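Long-range contact in gamma-glutamyltransferase 1 Threonine peptidase. MEROPS family T03 (Pseudomonas nitroreducens, PDB 7D9E), which transfers the gamma-glutamyl group of glutathione and related compounds to amino acids and peptides, or hydrolyses glutathione to glutamate and cysteinylglycine: residues V79-L89 against I101-Y109. Residues are numbered along the deposited sequence; the frame is centred on the assembly and turned at random.
Sequences VTRDGHVSLVL and IFQVLNNVY
Tyr109 lays the phenol end of its ring against the hairpin, where OH comes 3.4 Å from Val79 CG1. Val79 CG1 and Leu87 CD2 both meet the ring obliquely, Leu87 CD2 lying 4.0 Å from Tyr109 CE2. A water in the plane of the ring joins Tyr109 OH to Ser86 OG, 2.7 Å from each oxygen. With chi1 at 56°, Ser86 OG lies between its own backbone N and carbonyl carbon, where it meets the water. A classic beta bulge places Ser86 and Leu87 together opposite Val79: the backbone N of each donates to Val79 O. Replacing Tyr109 by an alanine would probably leave the water without its helix partner and open a gap beside Val79 and Leu87.

Further along, the contact is aliphatic. Leu105 CD2 reaches Leu87 CD2 at 3.9 Å and also touches Val79 CG2. Leu89 CD1 packs on Val104 CG1 at 3.9 Å and on Ile101 CG2.

No direct hydrogen bond joins the segments. Helix 97-109 runs nearly antiparallel to strand 84-90, at 156° for the short segments, and covers one face of the sheet. Strands 2-7 and 13-19 pack on the other face through Val88, the layered arrangement of an Ntn hydrolase. Trp257 of the other chain meets Tyr109 edge-to-face, and strand 77-81 continues the sheet into that chain.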
ATOM      1  N   VAL B  79     -14.183  -1.992  -6.898  1.00 18.61           N
ATOM      2  CA  VAL B  79     -15.503  -1.416  -7.089  1.00 18.48           C
ATOM      3  C   VAL B  79     -16.366  -2.438  -7.806  1.00 19.81           C
ATOM      4  O   VAL B  79     -15.917  -3.088  -8.763  1.00 20.37           O
ATOM      5  CB  VAL B  79     -15.473  -0.104  -7.901  1.00 18.94           C
ATOM      6  CG1 VAL B  79     -16.848   0.538  -7.893  1.00 21.71           C
ATOM      7  CG2 VAL B  79     -14.429   0.827  -7.348  1.00 20.81           C
ATOM      8  N   THR B  80     -17.609  -2.564  -7.368  1.00 21.45           N
ATOM      9  CA  THR B  80     -18.589  -3.436  -7.995  1.00 21.84           C
ATOM     10  C   THR B  80     -19.837  -2.636  -8.340  1.00 22.88           C
ATOM     11  O   THR B  80     -20.075  -1.543  -7.814  1.00 24.39           O
ATOM     12  CB  THR B  80     -18.951  -4.605  -7.063  1.00 25.91           C
ATOM     13  OG1 THR B  80     -19.708  -4.118  -5.950  1.00 29.70           O
ATOM     14  CG2 THR B  80     -17.708  -5.288  -6.569  1.00 28.12           C
ATOM     15  N   ARG B  81     -20.639  -3.202  -9.242  1.00 24.19           N
ATOM     16  CA  ARG B  81     -21.961  -2.682  -9.557  1.00 27.29           C
ATOM     17  C   ARG B  81     -22.824  -3.889  -9.892  1.00 31.29           C
ATOM     18  O   ARG B  81     -22.433  -4.712 -10.723  1.00 30.00           O
ATOM     19  CB  ARG B  81     -21.889  -1.705 -10.735  1.00 30.95           C
ATOM     20  CG  ARG B  81     -23.152  -0.918 -10.965  1.00 31.60           C
ATOM     21  CD  ARG B  81     -22.983   0.109 -12.072  1.00 36.68           C
ATOM     22  NE  ARG B  81     -24.225   0.848 -12.219  1.00 39.99           N
ATOM     23  CZ  ARG B  81     -24.514   1.988 -11.598  1.00 36.32           C
ATOM     24  NH1 ARG B  81     -23.641   2.573 -10.802  1.00 36.64           N
ATOM     25  NH2 ARG B  81     -25.699   2.552 -11.795  1.00 41.58           N
ATOM     26  N   ASP B  82     -23.959  -4.020  -9.208  1.00 43.92           N
ATOM     27  CA  ASP B  82     -24.894  -5.126  -9.431  1.00 38.64           C
ATOM     28  C   ASP B  82     -24.270  -6.492  -9.166  1.00 32.45           C
ATOM     29  O   ASP B  82     -24.608  -7.477  -9.833  1.00 37.12           O
ATOM     30  CB  ASP B  82     -25.495  -5.083 -10.839  1.00 47.82           C
ATOM     31  CG  ASP B  82     -26.129  -3.747 -11.159  1.00 51.44           C
ATOM     32  OD1 ASP B  82     -26.665  -3.102 -10.232  1.00 55.29           O
ATOM     33  OD2 ASP B  82     -26.074  -3.335 -12.331  1.00 54.77           O
ATOM     34  N   GLY B  83     -23.367  -6.579  -8.196  1.00 31.96           N
ATOM     35  CA  GLY B  83     -22.774  -7.853  -7.852  1.00 34.94           C
ATOM     36  C   GLY B  83     -21.697  -8.324  -8.795  1.00 46.40           C
ATOM     37  O   GLY B  83     -21.299  -9.498  -8.734  1.00 32.97           O
ATOM     38  N   HIS B  84     -21.207  -7.451  -9.666  1.00 31.70           N
ATOM     39  CA  HIS B  84     -20.126  -7.797 -10.570  1.00 30.08           C
ATOM     40  C   HIS B  84     -19.020  -6.769 -10.449  1.00 27.28           C
ATOM     41  O   HIS B  84     -19.276  -5.578 -10.264  1.00 25.92           O
ATOM     42  CB  HIS B  84     -20.633  -7.854 -12.001  1.00 28.16           C
ATOM     43  CG  HIS B  84     -21.719  -8.860 -12.196  1.00 33.70           C
ATOM     44  ND1 HIS B  84     -23.051  -8.513 -12.256  1.00 39.35           N
ATOM     45  CD2 HIS B  84     -21.674 -10.209 -12.287  1.00 42.88           C
ATOM     46  CE1 HIS B  84     -23.780  -9.605 -12.409  1.00 40.59           C
ATOM     47  NE2 HIS B  84     -22.969 -10.648 -12.426  1.00 41.70           N
ATOM     48  N   VAL B  85     -17.784  -7.251 -10.545  1.00 25.73           N
ATOM     49  CA  VAL B  85     -16.638  -6.364 -10.489  1.00 22.65           C
ATOM     50  C   VAL B  85     -16.692  -5.391 -11.657  1.00 22.93           C
ATOM     51  O   VAL B  85     -16.971  -5.767 -12.800  1.00 25.42           O
ATOM     52  CB  VAL B  85     -15.355  -7.205 -10.526  1.00 23.40           C
ATOM     53  CG1 VAL B  85     -14.139  -6.320 -10.677  1.00 22.12           C
ATOM     54  CG2 VAL B  85     -15.253  -8.050  -9.266  1.00 26.91           C
ATOM     55  N   SER B  86     -16.401  -4.132 -11.363  1.00 21.68           N
ATOM     56  CA  SER B  86     -16.311  -3.094 -12.377  1.00 20.70           C
ATOM     57  C   SER B  86     -14.946  -2.426 -12.416  1.00 19.65           C
ATOM     58  O   SER B  86     -14.534  -1.997 -13.494  1.00 21.16           O
ATOM     59  CB  SER B  86     -17.381  -2.025 -12.150  1.00 27.02           C
ATOM     60  OG  SER B  86     -17.291  -1.478 -10.854  1.00 31.21           O
ATOM     61  N   LEU B  87     -14.230  -2.333 -11.291  1.00 18.40           N
ATOM     62  CA  LEU B  87     -12.929  -1.679 -11.293  1.00 17.39           C
ATOM     63  C   LEU B  87     -12.094  -2.249 -10.167  1.00 20.52           C
ATOM     64  O   LEU B  87     -12.587  -2.390  -9.048  1.00 22.06           O
ATOM     65  CB  LEU B  87     -13.091  -0.164 -11.112  1.00 20.02           C
ATOM     66  CG  LEU B  87     -11.817   0.677 -11.289  1.00 22.18           C
ATOM     67  CD1 LEU B  87     -11.381   0.661 -12.745  1.00 23.30           C
ATOM     68  CD2 LEU B  87     -12.051   2.103 -10.794  1.00 21.68           C
ATOM     69  N   VAL B  88     -10.840  -2.578 -10.459  1.00 17.77           N
ATOM     70  CA  VAL B  88      -9.904  -3.081  -9.460  1.00 17.53           C
ATOM     71  C   VAL B  88      -8.704  -2.159  -9.501  1.00 18.21           C
ATOM     72  O   VAL B  88      -8.183  -1.886 -10.587  1.00 17.63           O
ATOM     73  CB  VAL B  88      -9.474  -4.523  -9.770  1.00 15.57           C
ATOM     74  CG1 VAL B  88      -8.643  -5.082  -8.623  1.00 18.38           C
ATOM     75  CG2 VAL B  88     -10.699  -5.412  -9.996  1.00 17.69           C
ATOM     76  N   LEU B  89      -8.301  -1.642  -8.342  1.00 16.51           N
ATOM     77  CA  LEU B  89      -7.210  -0.687  -8.351  1.00 14.24           C
ATOM     78  C   LEU B  89      -6.536  -0.583  -6.993  1.00 14.36           C
ATOM     79  O   LEU B  89      -7.101  -0.921  -5.957  1.00 15.88           O
ATOM     80  CB  LEU B  89      -7.648   0.707  -8.829  1.00 15.97           C
ATOM     81  CG  LEU B  89      -8.432   1.610  -7.871  1.00 15.79           C
ATOM     82  CD1 LEU B  89      -8.558   3.020  -8.462  1.00 20.29           C
ATOM     83  CD2 LEU B  89      -9.812   1.081  -7.572  1.00 20.41           C
ATOM     84  N   ILE B 101      -6.000   7.156  -4.963  1.00 13.80           N
ATOM     85  CA  ILE B 101      -7.151   6.346  -5.353  1.00 14.75           C
ATOM     86  C   ILE B 101      -8.398   7.215  -5.530  1.00 16.41           C
ATOM     87  O   ILE B 101      -9.143   7.060  -6.513  1.00 15.33           O
ATOM     88  CB  ILE B 101      -7.363   5.213  -4.351  1.00 15.15           C
ATOM     89  CG1 ILE B 101      -6.232   4.218  -4.508  1.00 16.32           C
ATOM     90  CG2 ILE B 101      -8.736   4.545  -4.570  1.00 17.56           C
ATOM     91  CD1 ILE B 101      -6.154   3.169  -3.455  1.00 18.78           C
ATOM     92  N   PHE B 102      -8.639   8.141  -4.591  1.00 15.83           N
ATOM     93  CA  PHE B 102      -9.772   9.057  -4.677  1.00 14.49           C
ATOM     94  C   PHE B 102      -9.742   9.838  -5.978  1.00 15.37           C
ATOM     95  O   PHE B 102     -10.771   9.978  -6.643  1.00 16.73           O
ATOM     96  CB  PHE B 102      -9.702   9.996  -3.473  1.00 17.11           C
ATOM     97  CG  PHE B 102     -10.768  11.062  -3.414  1.00 17.29           C
ATOM     98  CD1 PHE B 102     -12.119  10.765  -3.576  1.00 18.15           C
ATOM     99  CD2 PHE B 102     -10.413  12.363  -3.093  1.00 20.11           C
ATOM    100  CE1 PHE B 102     -13.076  11.760  -3.429  1.00 19.37           C
ATOM    101  CE2 PHE B 102     -11.373  13.349  -2.964  1.00 21.14           C
ATOM    102  CZ  PHE B 102     -12.688  13.039  -3.127  1.00 17.57           C
ATOM    103  N   GLN B 103      -8.567  10.356  -6.357  1.00 15.19           N
ATOM    104  CA  GLN B 103      -8.472  11.112  -7.600  1.00 14.26           C
ATOM    105  C   GLN B 103      -8.776  10.226  -8.795  1.00 15.49           C
ATOM    106  O   GLN B 103      -9.523  10.623  -9.685  1.00 15.97           O
ATOM    107  CB  GLN B 103      -7.090  11.765  -7.713  1.00 14.84           C
ATOM    108  CG  GLN B 103      -6.964  12.989  -6.790  1.00 16.44           C
ATOM    109  CD  GLN B 103      -5.537  13.466  -6.643  1.00 16.28           C
ATOM    110  OE1 GLN B 103      -5.087  14.363  -7.374  1.00 16.84           O
ATOM    111  NE2 GLN B 103      -4.813  12.877  -5.701  1.00 15.83           N
ATOM    112  N   VAL B 104      -8.240   9.008  -8.819  1.00 15.79           N
ATOM    113  CA  VAL B 104      -8.536   8.132  -9.944  1.00 14.64           C
ATOM    114  C   VAL B 104     -10.032   7.825 -10.009  1.00 14.73           C
ATOM    115  O   VAL B 104     -10.628   7.812 -11.098  1.00 16.80           O
ATOM    116  CB  VAL B 104      -7.671   6.863  -9.918  1.00 15.88           C
ATOM    117  CG1 VAL B 104      -8.100   5.887 -11.012  1.00 16.92           C
ATOM    118  CG2 VAL B 104      -6.186   7.204 -10.092  1.00 17.39           C
ATOM    119  N   LEU B 105     -10.660   7.562  -8.850  1.00 15.35           N
ATOM    120  CA  LEU B 105     -12.101   7.309  -8.834  1.00 16.95           C
ATOM    121  C   LEU B 105     -12.871   8.518  -9.344  1.00 17.53           C
ATOM    122  O   LEU B 105     -13.846   8.377 -10.101  1.00 19.20           O
ATOM    123  CB  LEU B 105     -12.560   6.938  -7.422  1.00 17.05           C
ATOM    124  CG  LEU B 105     -12.047   5.603  -6.900  1.00 19.60           C
ATOM    125  CD1 LEU B 105     -12.409   5.478  -5.414  1.00 19.20           C
ATOM    126  CD2 LEU B 105     -12.628   4.441  -7.669  1.00 20.70           C
ATOM    127  N   ASN B 106     -12.474   9.720  -8.914  1.00 15.86           N
ATOM    128  CA  ASN B 106     -13.131  10.918  -9.430  1.00 17.39           C
ATOM    129  C   ASN B 106     -12.980  11.009 -10.947  1.00 17.54           C
ATOM    130  O   ASN B 106     -13.927  11.361 -11.651  1.00 19.69           O
ATOM    131  CB  ASN B 106     -12.534  12.177  -8.804  1.00 17.08           C
ATOM    132  CG  ASN B 106     -12.838  12.296  -7.320  1.00 20.24           C
ATOM    133  OD1 ASN B 106     -13.680  11.590  -6.782  1.00 20.85           O
ATOM    134  ND2 ASN B 106     -12.195  13.254  -6.684  1.00 20.15           N
ATOM    135  N   ASN B 107     -11.799  10.676 -11.456  1.00 17.06           N
ATOM    136  CA  ASN B 107     -11.548  10.781 -12.894  1.00 17.13           C
ATOM    137  C   ASN B 107     -12.408   9.804 -13.681  1.00 20.41           C
ATOM    138  O   ASN B 107     -12.921  10.147 -14.757  1.00 19.88           O
ATOM    139  CB  ASN B 107     -10.065  10.511 -13.131  1.00 15.73           C
ATOM    140  CG  ASN B 107      -9.191  11.576 -12.522  1.00 16.57           C
ATOM    141  OD1 ASN B 107      -9.694  12.597 -12.045  1.00 17.82           O
ATOM    142  ND2 ASN B 107      -7.881  11.362 -12.542  1.00 18.92           N
ATOM    143  N   VAL B 108     -12.569   8.584 -13.168  1.00 19.18           N
ATOM    144  CA  VAL B 108     -13.393   7.584 -13.840  1.00 19.11           C
ATOM    145  C   VAL B 108     -14.876   7.899 -13.698  1.00 20.39           C
ATOM    146  O   VAL B 108     -15.625   7.847 -14.676  1.00 21.96           O
ATOM    147  CB  VAL B 108     -13.064   6.182 -13.288  1.00 18.98           C
ATOM    148  CG1 VAL B 108     -14.062   5.160 -13.805  1.00 21.17           C
ATOM    149  CG2 VAL B 108     -11.647   5.778 -13.628  1.00 23.70           C
ATOM    150  N   TYR B 109     -15.335   8.191 -12.477  1.00 19.77           N
ATOM    151  CA  TYR B 109     -16.764   8.229 -12.177  1.00 19.68           C
ATOM    152  C   TYR B 109     -17.399   9.603 -12.278  1.00 25.34           C
ATOM    153  O   TYR B 109     -18.618   9.693 -12.477  1.00 29.93           O
ATOM    154  CB  TYR B 109     -17.033   7.623 -10.787  1.00 21.53           C
ATOM    155  CG  TYR B 109     -16.846   6.139 -10.787  1.00 21.46           C
ATOM    156  CD1 TYR B 109     -17.872   5.317 -11.218  1.00 21.42           C
ATOM    157  CD2 TYR B 109     -15.673   5.550 -10.375  1.00 22.40           C
ATOM    158  CE1 TYR B 109     -17.732   3.948 -11.246  1.00 24.52           C
ATOM    159  CE2 TYR B 109     -15.508   4.179 -10.422  1.00 20.18           C
ATOM    160  CZ  TYR B 109     -16.538   3.381 -10.840  1.00 21.41           C
ATOM    161  OH  TYR B 109     -16.441   2.023 -10.907  1.00 25.84           O
TER
HETATM  162  O   HOH W   1     -18.812   0.760 -11.227  1.00 27.36           O